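Local structure of restriction endonuclease Hpy99I (Helicobacter pylori, 3GOX) at residues Tyr73-Cys78 and Leu84-Gly89; Lys126-Ala131 and Leu155-Asn160. The protein cleaves double-stranded DNA at a pseudopalindromic target sequence as a zinc-containing type II restriction endonuclease of the beta-beta-alpha-Me class. All blocks are in the same frame, centred on the assembly; numbering follows the deposited sequence. Where two conformers were deposited one is given.

Contact 1: Tyr73-Cys78 and Leu84-Gly89; sequences YDKKIC and LKNTDG. With ZN (zinc ion), chain E.
Leu84 and Lys75 meet at about a right angle on the antiparallel hairpin of strands 75-77 and 84-86. With CG of Leu84 anti to its own backbone N (chi1 180°), the isobutyl group reaches across the strand pair, and its CD1 meets two neighbours: CB of Lys75 at 3.7 Å and CG1 of Ile77 at 3.8 Å. The extended methylenes of Lys75 run beside the Asn86 side chain, both pointing the same way, and OD1 of Asn86 lies 3.7 Å from CG of Lys75. Between the non-hydrogen-bonded pairs Lys75-Asn86 and Ile77-Leu84, Lys76 N reaches Lys85 O at 2.8 Å, and Lys85 N returns to Lys76 O at 2.9 Å, almost straight (175°). Where the chain turns into the 3-10 segment, Thr87 N adds a bond to Asp74 O at 2.8 Å. Lys76 NZ hydrogen-bonds to Thr103 OG1 and the carbonyl O of Arg104, while Ile77 packs on Thr152 of the second subunit. Past the pairing, Cys78 SG binds zinc at 2.3 Å, which fixes this end of the hairpin to Cys81, Cys107 and Cys110. Cohesion between the strands therefore rests on backbone bonds and a small aliphatic patch, without salt bridges.

Contact 2: Lys126-Ala131 and Leu155-Asn160; sequences KMDEIA and LVHDHN. With NA (sodium ion), chain G; nucleotides of chain D.
OP1 of DG9 of chain D is held by two atoms of His157, whose ring edge meets Asp128 and Met127 of helix 121-128: ND1 donates to that oxygen at 2.8 Å, and the backbone N adds a weak, nearly straight bond (173°). The other ring nitrogen, NE2, turns to Asp128 and donates to OD1; the modelled separation is very short and, with the histidine deposited in two conformers, doubtful as a precise length. The carboxylate plane stands 62° from the ring. Partners at both ring nitrogens would limit the rotation of the imidazole. Met127 comes along the ring's edge, its CB in the ring plane and 3.6 Å from His157 CD2, its sulfur also at the edge. The bend at its chi3 (82°) carries CE on to Asp158 O at 3.6 Å.

Strand 155-159, its antiparallel partner 166-171 and helix 172-180 form the beta-beta-alpha-Me finger, and helix 121-128 packs beside that hairpin, with Trp169 touching both Asp128 and the His157 ring. Asp158 points to the other side of its strand, where OD1 binds sodium at 2.3 Å together with Asn175, two waters and DNA phosphates. The sodium probably occupies the place of the catalytic metal in this family. OD2 of Asp158 forms a salt bridge with Arg167 of its own chain and a hydrogen bond with Tyr194 OH of the second subunit. DA8 OP1 of chain D binds the same sodium at 2.2 Å and receives weak bonds from the backbone N and ND1 of His159.

How the contacts relate
Contact 1 is a surface contact and contact 2 a buried one; their centres lie 35 Å apart, on opposite sides of the chain's centre, and they share no strand or helix. The first joins neighbouring strands of one hairpin, in the part of the chain resembling the His-Me finger beta4-alpha2 domain, and depends on main-chain pairing beside a four-cysteine zinc, probably structural. Contact 2, in the part related to recombination endonuclease VII, brings a helix to a more distant strand without backbone-to-backbone bonds, the join being made by side chains, in part against a main-chain carbonyl. Metal chemistry divides likewise: cysteine sulfur holds zinc in contact 1, whereas carboxylate, amide, phosphate and water oxygens surround sodium in contact 2.

Contact 1: Tyr73-Cys78 and Leu84-Gly89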
loop_
_atom_site.group_PDB
_atom_site.type_symbol
_atom_site.label_atom_id
_atom_site.label_comp_id
_atom_site.label_asym_id
_atom_site.label_seq_id
_atom_site.Cartn_x
_atom_site.Cartn_y
_atom_site.Cartn_z
ATOM N N TYR A 73 -8.352 -2.811 -23.010
ATOM C CA TYR A 73 -9.249 -3.798 -23.642
ATOM C C TYR A 73 -10.672 -3.718 -23.085
ATOM O O TYR A 73 -10.908 -3.056 -22.079
ATOM C CB TYR A 73 -8.668 -5.226 -23.532
ATOM C CG TYR A 73 -7.291 -5.325 -24.152
ATOM C CD1 TYR A 73 -7.137 -5.542 -25.505
ATOM C CD2 TYR A 73 -6.142 -5.140 -23.390
ATOM C CE1 TYR A 73 -5.882 -5.593 -26.098
ATOM C CE2 TYR A 73 -4.879 -5.190 -23.975
ATOM C CZ TYR A 73 -4.756 -5.407 -25.332
ATOM O OH TYR A 73 -3.522 -5.467 -25.962
ATOM N N ASP A 74 -11.593 -4.392 -23.774
ATOM C CA ASP A 74 -13.035 -4.364 -23.474
ATOM C C ASP A 74 -13.407 -5.164 -22.233
ATOM O O ASP A 74 -14.420 -4.862 -21.583
ATOM C CB ASP A 74 -13.843 -4.945 -24.654
ATOM C CG ASP A 74 -14.117 -3.936 -25.774
ATOM O OD1 ASP A 74 -13.591 -2.807 -25.754
ATOM O OD2 ASP A 74 -14.870 -4.301 -26.700
ATOM N N LYS A 75 -12.605 -6.190 -21.928
ATOM C CA LYS A 75 -12.896 -7.139 -20.852
ATOM C C LYS A 75 -11.667 -7.317 -19.987
ATOM O O LYS A 75 -10.549 -7.058 -20.416
ATOM C CB LYS A 75 -13.326 -8.497 -21.408
ATOM C CG LYS A 75 -14.564 -8.434 -22.305
ATOM C CD LYS A 75 -14.858 -9.770 -22.969
ATOM C CE LYS A 75 -16.129 -9.721 -23.813
ATOM N NZ LYS A 75 -16.422 -11.012 -24.490
ATOM N N LYS A 76 -11.903 -7.766 -18.763
ATOM C CA LYS A 76 -10.879 -7.877 -17.736
ATOM C C LYS A 76 -11.206 -9.093 -16.877
ATOM O O LYS A 76 -12.395 -9.379 -16.623
ATOM C CB LYS A 76 -10.811 -6.588 -16.896
ATOM C CG LYS A 76 -9.780 -6.568 -15.770
ATOM C CD LYS A 76 -9.761 -5.232 -15.018
ATOM C CE LYS A 76 -8.595 -5.165 -14.114
ATOM N NZ LYS A 76 -8.551 -3.884 -13.362
ATOM N N ILE A 77 -10.169 -9.807 -16.448
ATOM C CA ILE A 77 -10.313 -10.975 -15.575
ATOM C C ILE A 77 -10.188 -10.511 -14.116
ATOM O O ILE A 77 -9.178 -9.903 -13.744
ATOM C CB ILE A 77 -9.249 -12.025 -15.857
ATOM C CG1 ILE A 77 -9.260 -12.449 -17.327
ATOM C CG2 ILE A 77 -9.450 -13.243 -14.937
ATOM C CD1 ILE A 77 -8.029 -13.297 -17.744
ATOM N N CYS A 78 -11.200 -10.784 -13.284
ATOM C CA CYS A 78 -11.180 -10.386 -11.876
ATOM C C CYS A 78 -10.127 -11.188 -11.105
ATOM O O CYS A 78 -9.988 -12.384 -11.322
ATOM C CB CYS A 78 -12.552 -10.579 -11.251
ATOM S SG CYS A 78 -12.597 -10.283 -9.464
ATOM N N LEU A 84 -14.154 -13.542 -16.471
ATOM C CA LEU A 84 -13.904 -12.524 -17.485
ATOM C C LEU A 84 -15.169 -11.675 -17.607
ATOM O O LEU A 84 -16.246 -12.219 -17.881
ATOM C CB LEU A 84 -13.560 -13.197 -18.820
ATOM C CG LEU A 84 -13.262 -12.303 -20.024
ATOM C CD1 LEU A 84 -11.930 -11.584 -19.827
ATOM C CD2 LEU A 84 -13.300 -13.173 -21.308
ATOM N N LYS A 85 -15.037 -10.375 -17.339
ATOM C CA LYS A 85 -16.147 -9.430 -17.298
ATOM C C LYS A 85 -15.828 -8.210 -18.149
ATOM O O LYS A 85 -14.672 -7.907 -18.411
ATOM C CB LYS A 85 -16.412 -9.004 -15.848
ATOM C CG LYS A 85 -16.920 -10.123 -14.977
ATOM C CD LYS A 85 -17.368 -9.624 -13.596
ATOM C CE LYS A 85 -17.906 -10.769 -12.740
ATOM N NZ LYS A 85 -18.660 -10.275 -11.539
ATOM N N ASN A 86 -16.861 -7.465 -18.529
ATOM C CA ASN A 86 -16.646 -6.197 -19.214
ATOM C C ASN A 86 -15.930 -5.214 -18.294
ATOM O O ASN A 86 -16.082 -5.274 -17.062
ATOM C CB ASN A 86 -17.966 -5.589 -19.677
ATOM C CG ASN A 86 -18.622 -6.383 -20.791
ATOM O OD1 ASN A 86 -17.952 -7.070 -21.572
ATOM N ND2 ASN A 86 -19.943 -6.287 -20.877
ATOM N N THR A 87 -15.162 -4.300 -18.896
ATOM C CA THR A 87 -14.423 -3.266 -18.145
ATOM C C THR A 87 -15.290 -2.505 -17.157
ATOM O O THR A 87 -14.833 -2.203 -16.052
ATOM C CB THR A 87 -13.766 -2.254 -19.097
ATOM O OG1 THR A 87 -12.874 -2.955 -19.968
ATOM C CG2 THR A 87 -12.981 -1.203 -18.342
ATOM N N ASP A 88 -16.537 -2.226 -17.542
ATOM C CA ASP A 88 -17.446 -1.500 -16.640
ATOM C C ASP A 88 -17.910 -2.307 -15.418
ATOM O O ASP A 88 -18.586 -1.742 -14.555
ATOM C CB ASP A 88 -18.635 -0.864 -17.390
ATOM C CG ASP A 88 -19.683 -1.863 -17.862
ATOM O OD1 ASP A 88 -19.569 -3.089 -17.651
ATOM O OD2 ASP A 88 -20.671 -1.399 -18.485
ATOM N N GLY A 89 -17.536 -3.593 -15.335
ATOM C CA GLY A 89 -17.757 -4.416 -14.140
ATOM C C GLY A 89 -16.735 -4.168 -13.035
ATOM O O GLY A 89 -16.782 -4.831 -11.999
HETATM ZN ZN ZN E . -14.806 -10.883 -9.095
#

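Contact 2: Lys126-Ala131 and Leu155-Asn160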
loop_
_atom_site.group_PDB
_atom_site.type_symbol
_atom_site.label_atom_id
_atom_site.label_comp_id
_atom_site.label_asym_id
_atom_site.label_seq_id
_atom_site.Cartn_x
_atom_site.Cartn_y
_atom_site.Cartn_z
ATOM N N LYS A 126 -18.775 9.967 16.262
ATOM C CA LYS A 126 -17.961 9.705 17.447
ATOM C C LYS A 126 -16.463 9.886 17.162
ATOM O O LYS A 126 -15.739 10.504 17.940
ATOM C CB LYS A 126 -18.257 8.289 17.933
ATOM C CG LYS A 126 -17.652 7.879 19.258
ATOM C CD LYS A 126 -18.326 6.583 19.731
ATOM C CE LYS A 126 -17.359 5.610 20.411
ATOM N NZ LYS A 126 -17.814 4.192 20.227
ATOM N N MET A 127 -15.998 9.347 16.044
ATOM C CA MET A 127 -14.588 9.512 15.668
ATOM C C MET A 127 -14.265 10.958 15.305
ATOM O O MET A 127 -13.176 11.442 15.590
ATOM C CB MET A 127 -14.229 8.591 14.506
ATOM C CG MET A 127 -14.255 7.134 14.889
ATOM S SD MET A 127 -13.579 6.091 13.601
ATOM C CE MET A 127 -11.821 6.269 13.928
ATOM N N ASP A 128 -15.219 11.639 14.677
ATOM C CA ASP A 128 -15.045 13.040 14.293
ATOM C C ASP A 128 -14.871 13.970 15.489
ATOM O O ASP A 128 -14.146 14.956 15.399
ATOM C CB ASP A 128 -16.205 13.512 13.412
ATOM C CG ASP A 128 -16.062 13.060 11.969
ATOM O OD1 ASP A 128 -14.960 12.613 11.585
ATOM O OD2 ASP A 128 -17.048 13.155 11.212
ATOM N N GLU A 129 -15.502 13.638 16.613
ATOM C CA GLU A 129 -15.392 14.449 17.831
ATOM C C GLU A 129 -14.014 14.348 18.497
ATOM O O GLU A 129 -13.661 15.191 19.337
ATOM C CB GLU A 129 -16.501 14.080 18.820
ATOM C CG GLU A 129 -17.869 14.628 18.408
ATOM N N ILE A 130 -13.230 13.337 18.110
ATOM C CA ILE A 130 -11.864 13.189 18.621
ATOM C C ILE A 130 -10.817 13.202 17.503
ATOM O O ILE A 130 -9.715 12.681 17.666
ATOM C CB ILE A 130 -11.709 11.918 19.476
ATOM C CG1 ILE A 130 -12.010 10.660 18.649
ATOM C CG2 ILE A 130 -12.592 12.013 20.710
ATOM C CD1 ILE A 130 -11.718 9.381 19.390
ATOM N N ALA A 131 -11.163 13.826 16.384
ATOM C CA ALA A 131 -10.262 13.903 15.230
ATOM C C ALA A 131 -9.033 14.755 15.544
ATOM O O ALA A 131 -9.157 15.850 16.084
ATOM C CB ALA A 131 -10.996 14.482 14.045
ATOM N N LEU A 155 -4.408 11.508 7.404
ATOM C CA LEU A 155 -5.039 10.581 8.334
ATOM C C LEU A 155 -6.415 10.133 7.847
ATOM O O LEU A 155 -7.073 10.821 7.053
ATOM C CB LEU A 155 -5.165 11.201 9.722
ATOM C CG LEU A 155 -3.887 11.743 10.351
ATOM C CD1 LEU A 155 -4.176 12.080 11.802
ATOM C CD2 LEU A 155 -2.690 10.810 10.225
ATOM N N VAL A 156 -6.853 8.993 8.368
ATOM C CA VAL A 156 -8.162 8.443 8.027
ATOM C C VAL A 156 -8.846 7.876 9.258
ATOM O O VAL A 156 -8.167 7.492 10.222
ATOM C CB VAL A 156 -8.049 7.318 6.975
ATOM C CG1 VAL A 156 -7.505 7.867 5.671
ATOM C CG2 VAL A 156 -7.203 6.152 7.499
ATOM N N HIS A 157 -10.182 7.864 9.177
ATOM C CA HIS A 157 -11.068 7.086 10.044
ATOM C C HIS A 157 -10.895 5.619 9.687
ATOM O O HIS A 157 -11.389 5.190 8.638
ATOM C CB HIS A 157 -12.555 7.362 9.741
ATOM C CG HIS A 157 -13.020 8.766 9.955
ATOM N ND1 HIS A 157 -13.044 9.702 8.942
ATOM C CD2 HIS A 157 -13.597 9.359 11.026
ATOM C CE1 HIS A 157 -13.564 10.826 9.398
ATOM N NE2 HIS A 157 -13.912 10.642 10.659
ATOM N N ASP A 158 -10.187 4.840 10.496
ATOM C CA ASP A 158 -10.204 3.391 10.269
ATOM C C ASP A 158 -11.405 2.764 10.998
ATOM O O ASP A 158 -11.829 3.230 12.042
ATOM C CB ASP A 158 -8.874 2.808 10.733
ATOM C CG ASP A 158 -8.821 1.315 10.658
ATOM O OD1 ASP A 158 -9.266 0.719 9.633
ATOM O OD2 ASP A 158 -8.274 0.722 11.611
ATOM N N HIS A 159 -11.987 1.718 10.394
ATOM C CA HIS A 159 -13.127 1.013 10.991
ATOM C C HIS A 159 -13.057 -0.486 10.721
ATOM O O HIS A 159 -12.364 -0.945 9.786
ATOM C CB HIS A 159 -14.458 1.616 10.496
ATOM C CG HIS A 159 -14.917 1.083 9.179
ATOM N ND1 HIS A 159 -14.375 1.486 7.978
ATOM C CD2 HIS A 159 -15.864 0.168 8.876
ATOM C CE1 HIS A 159 -14.966 0.835 6.990
ATOM N NE2 HIS A 159 -15.873 0.030 7.508
ATOM N N ASN A 160 -13.748 -1.241 11.570
ATOM C CA ASN A 160 -13.885 -2.680 11.396
ATOM C C ASN A 160 -15.033 -2.968 10.420
ATOM O O ASN A 160 -16.191 -2.609 10.672
ATOM C CB ASN A 160 -14.108 -3.361 12.754
ATOM C CG ASN A 160 -14.193 -4.879 12.650
ATOM O OD1 ASN A 160 -15.084 -5.409 12.007
ATOM N ND2 ASN A 160 -13.271 -5.580 13.299
HETATM NA NA NA G . -9.393 0.589 7.357
ATOM P P DA D 8 -11.340 2.222 5.659
ATOM O OP1 DA D 8 -11.380 1.554 6.989
ATOM O OP2 DA D 8 -12.505 2.107 4.743
ATOM O "O5'" DA D 8 -11.051 3.767 5.925
ATOM C "C5'" DA D 8 -11.716 4.792 5.185
ATOM C "C4'" DA D 8 -10.717 5.562 4.352
ATOM O "O4'" DA D 8 -10.470 4.878 3.110
ATOM C "C3'" DA D 8 -11.191 6.944 3.929
ATOM O "O3'" DA D 8 -10.895 7.864 4.988
ATOM C "C2'" DA D 8 -10.338 7.223 2.704
ATOM C "C1'" DA D 8 -9.997 5.828 2.163
ATOM N N9 DA D 8 -10.588 5.500 0.866
ATOM C C8 DA D 8 -11.449 4.470 0.577
ATOM N N7 DA D 8 -11.777 4.395 -0.691
ATOM C C5 DA D 8 -11.095 5.454 -1.274
ATOM C C6 DA D 8 -11.020 5.913 -2.600
ATOM N N6 DA D 8 -11.655 5.329 -3.621
ATOM N N1 DA D 8 -10.257 7.000 -2.847
ATOM C C2 DA D 8 -9.610 7.574 -1.822
ATOM N N3 DA D 8 -9.597 7.232 -0.535
ATOM C C4 DA D 8 -10.368 6.152 -0.324
ATOM P P DG D 9 -11.920 9.050 5.344
ATOM O OP1 DG D 9 -11.424 9.629 6.620
ATOM O OP2 DG D 9 -13.316 8.549 5.256
ATOM O "O5'" DG D 9 -11.675 10.127 4.199
ATOM C "C5'" DG D 9 -10.394 10.730 4.057
ATOM C "C4'" DG D 9 -10.364 11.661 2.867
ATOM O "O4'" DG D 9 -10.599 10.929 1.639
ATOM C "C3'" DG D 9 -11.401 12.776 2.848
ATOM O "O3'" DG D 9 -10.894 13.745 1.940
ATOM C "C2'" DG D 9 -12.568 12.081 2.173
ATOM C "C1'" DG D 9 -11.819 11.376 1.049
ATOM N N9 DG D 9 -12.470 10.216 0.446
ATOM C C8 DG D 9 -12.931 9.091 1.089
ATOM N N7 DG D 9 -13.427 8.200 0.273
ATOM C C5 DG D 9 -13.295 8.772 -0.986
ATOM C C6 DG D 9 -13.655 8.273 -2.270
ATOM O O6 DG D 9 -14.171 7.187 -2.562
ATOM N N1 DG D 9 -13.349 9.184 -3.276
ATOM C C2 DG D 9 -12.774 10.414 -3.080
ATOM N N2 DG D 9 -12.565 11.152 -4.183
ATOM N N3 DG D 9 -12.430 10.889 -1.891
ATOM C C4 DG D 9 -12.717 10.021 -0.896
HETATM O O HOH W 1 -11.041 -1.237 7.419
HETATM O O HOH W 2 -8.013 -1.080 6.476
#